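Local coordinates for protein eukaryotic translation initiation factor 2A (Schizosaccharomyces pombe, PDB 3WJ9) that probably directs the binding of initiator methionyl-tRNA to 40S ribosomal subunits in a codon-dependent manner, acting early in the translation of a few specific mRNAs, at residues A[190-195]-A[211-216]. Sequence-based numbering, arbitrary orientation.
Sequences GAPASV and TFFKAD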
ATOM      1  N   GLY A 190      14.294 -22.327  21.935  1.00102.35           N
ATOM      2  CA  GLY A 190      15.567 -22.858  21.484  1.00 92.76           C
ATOM      3  C   GLY A 190      15.912 -22.490  20.055  1.00105.40           C
ATOM      4  O   GLY A 190      16.807 -23.080  19.454  1.00 89.54           O
ATOM      5  N   ALA A 191      15.202 -21.509  19.508  1.00112.24           N
ATOM      6  CA  ALA A 191      15.425 -21.093  18.131  1.00103.63           C
ATOM      7  C   ALA A 191      15.048 -19.633  17.922  1.00 93.16           C
ATOM      8  O   ALA A 191      14.038 -19.164  18.441  1.00 93.81           O
ATOM      9  CB  ALA A 191      14.643 -21.982  17.176  1.00 93.05           C
ATOM     10  N   PRO A 192      15.868 -18.908  17.158  1.00 88.04           N
ATOM     11  CA  PRO A 192      15.580 -17.512  16.839  1.00 64.96           C
ATOM     12  C   PRO A 192      14.659 -17.415  15.630  1.00 73.73           C
ATOM     13  O   PRO A 192      14.342 -18.438  15.024  1.00 76.36           O
ATOM     14  CB  PRO A 192      16.965 -16.929  16.533  1.00 80.37           C
ATOM     15  CG  PRO A 192      17.918 -18.115  16.465  1.00 80.81           C
ATOM     16  CD  PRO A 192      17.105 -19.362  16.507  1.00 80.92           C
ATOM     17  N   ALA A 193      14.228 -16.206  15.288  1.00 78.60           N
ATOM     18  CA  ALA A 193      13.400 -16.019  14.107  1.00 78.09           C
ATOM     19  C   ALA A 193      14.244 -16.169  12.850  1.00 77.13           C
ATOM     20  O   ALA A 193      15.469 -16.092  12.909  1.00 78.48           O
ATOM     21  CB  ALA A 193      12.725 -14.667  14.138  1.00 79.28           C
ATOM     22  N   SER A 194      13.589 -16.383  11.714  1.00 68.96           N
ATOM     23  CA  SER A 194      14.306 -16.577  10.460  1.00 75.03           C
ATOM     24  C   SER A 194      13.601 -15.932   9.269  1.00 81.38           C
ATOM     25  O   SER A 194      12.378 -15.800   9.250  1.00 86.50           O
ATOM     26  CB  SER A 194      14.509 -18.070  10.194  1.00 82.66           C
ATOM     27  OG  SER A 194      15.224 -18.276   8.988  1.00 91.56           O
ATOM     28  N   VAL A 195      14.397 -15.535   8.279  1.00 80.70           N
ATOM     29  CA  VAL A 195      13.896 -14.954   7.039  1.00 72.77           C
ATOM     30  C   VAL A 195      14.428 -15.754   5.852  1.00 78.12           C
ATOM     31  O   VAL A 195      15.591 -16.155   5.838  1.00 73.69           O
ATOM     32  CB  VAL A 195      14.308 -13.469   6.903  1.00 60.64           C
ATOM     33  CG1 VAL A 195      13.980 -12.931   5.517  1.00 50.16           C
ATOM     34  CG2 VAL A 195      13.636 -12.630   7.977  1.00 64.63           C
ATOM     35  N   THR A 211      18.825 -16.214   9.846  1.00 82.88           N
ATOM     36  CA  THR A 211      18.085 -16.280  11.102  1.00 79.02           C
ATOM     37  C   THR A 211      18.328 -15.026  11.947  1.00 75.20           C
ATOM     38  O   THR A 211      19.365 -14.371  11.825  1.00 73.20           O
ATOM     39  CB  THR A 211      18.446 -17.556  11.905  1.00 81.34           C
ATOM     40  OG1 THR A 211      17.397 -17.862  12.831  1.00 71.82           O
ATOM     41  CG2 THR A 211      19.747 -17.392  12.650  1.00 77.81           C
ATOM     42  N   PHE A 212      17.348 -14.682  12.781  1.00 74.37           N
ATOM     43  CA  PHE A 212      17.382 -13.440  13.551  1.00 82.14           C
ATOM     44  C   PHE A 212      16.844 -13.621  14.970  1.00 89.56           C
ATOM     45  O   PHE A 212      15.938 -14.413  15.204  1.00 95.78           O
ATOM     46  CB  PHE A 212      16.586 -12.348  12.832  1.00 89.23           C
ATOM     47  CG  PHE A 212      17.096 -12.031  11.453  1.00 94.30           C
ATOM     48  CD1 PHE A 212      16.619 -12.718  10.349  1.00 82.66           C
ATOM     49  CD2 PHE A 212      18.054 -11.047  11.261  1.00 91.12           C
ATOM     50  CE1 PHE A 212      17.087 -12.433   9.080  1.00 78.38           C
ATOM     51  CE2 PHE A 212      18.524 -10.757   9.993  1.00 85.87           C
ATOM     52  CZ  PHE A 212      18.040 -11.450   8.902  1.00 85.93           C
ATOM     53  N   PHE A 213      17.385 -12.844  15.903  1.00 93.47           N
ATOM     54  CA  PHE A 213      17.154 -13.047  17.331  1.00 89.27           C
ATOM     55  C   PHE A 213      16.325 -11.939  17.947  1.00 99.13           C
ATOM     56  O   PHE A 213      16.292 -10.819  17.435  1.00107.81           O
ATOM     57  CB  PHE A 213      18.482 -13.146  18.073  1.00 93.18           C
ATOM     58  CG  PHE A 213      19.473 -14.014  17.393  1.00 84.48           C
ATOM     59  CD1 PHE A 213      19.681 -15.302  17.833  1.00 74.32           C
ATOM     60  CD2 PHE A 213      20.192 -13.551  16.301  1.00 77.20           C
ATOM     61  CE1 PHE A 213      20.581 -16.103  17.205  1.00 77.19           C
ATOM     62  CE2 PHE A 213      21.085 -14.356  15.674  1.00 73.69           C
ATOM     63  CZ  PHE A 213      21.273 -15.630  16.127  1.00 76.24           C
ATOM     64  N   LYS A 214      15.670 -12.266  19.058  1.00 90.57           N
ATOM     65  CA  LYS A 214      14.768 -11.343  19.730  1.00104.62           C
ATOM     66  C   LYS A 214      13.771 -10.784  18.727  1.00105.30           C
ATOM     67  O   LYS A 214      13.435  -9.603  18.764  1.00 91.88           O
ATOM     68  CB  LYS A 214      15.550 -10.214  20.405  1.00105.96           C
ATOM     69  CG  LYS A 214      16.383 -10.664  21.591  1.00 89.94           C
ATOM     70  CD  LYS A 214      17.406  -9.612  21.979  1.00 97.64           C
ATOM     71  CE  LYS A 214      16.734  -8.310  22.379  1.00 93.22           C
ATOM     72  NZ  LYS A 214      17.738  -7.277  22.750  1.00 81.08           N
ATOM     73  N   ALA A 215      13.320 -11.635  17.814  1.00 99.94           N
ATOM     74  CA  ALA A 215      12.442 -11.195  16.739  1.00 89.95           C
ATOM     75  C   ALA A 215      11.124 -11.955  16.741  1.00 77.75           C
ATOM     76  O   ALA A 215      11.070 -13.135  16.393  1.00 69.48           O
ATOM     77  CB  ALA A 215      13.138 -11.343  15.398  1.00 88.48           C
ATOM     78  N   ASP A 216      10.063 -11.267  17.143  1.00 95.12           N
ATOM     79  CA  ASP A 216       8.727 -11.843  17.130  1.00 74.15           C
ATOM     80  C   ASP A 216       8.003 -11.432  15.856  1.00 84.34           C
ATOM     81  O   ASP A 216       7.130 -12.144  15.362  1.00 92.11           O
ATOM     82  CB  ASP A 216       7.935 -11.394  18.359  1.00 82.49           C
ATOM     83  CG  ASP A 216       8.787 -11.346  19.614  1.00 86.84           C
ATOM     84  OD1 ASP A 216       9.589 -12.279  19.829  1.00100.94           O
ATOM     85  OD2 ASP A 216       8.657 -10.369  20.381  1.00 79.31           O
TER
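The open end of a beta hairpin, where strand 193-199 begins and strand 206-212 finishes, brings A193 against F212 and S194 against T211. A193 and F212 form an antiparallel hydrogen-bonded pair, with F212 N facing A193 O at a modelled 2.4 Å, too short to be taken at face value; S194 and T211 follow as the non-hydrogen-bonded pair, their CA atoms 3.8 Å apart. A193 O also accepts a bond from the hydroxyl of T211, with OG1 2.6 Å from that oxygen and 45° out of the carbonyl plane. This second grip is possible because OG1 of T211 is turned opposite its own backbone N (chi1 -158°), which leaves CG2 between the N and the carbonyl carbon. The two strands are the outer half of a four-stranded blade of the beta-propeller, with 180-185 next inward and 206-212 at the blade's edge. On the face that carries A193 and F212, the methyl of A193 lies 3.6 Å from CB of A215, beyond the end of the strand, where the loop brings A215 up to A193. V195 crosses the ring of F212 at a slant and sets CG2 3.6 Å from CE1; Y244 meets the same ring with its plane inclined by about 50°, and V195 also touches V231 of strand 228-233. On the other face T211 is exposed, and S194 shares that face, but its OG bonds to the backbone oxygen of K210, one residue before T211. Just beyond the paired residues, P192 lies alongside F213, pointing the same way, and its CG comes 3.4 Å from CE1 of the F213 ring.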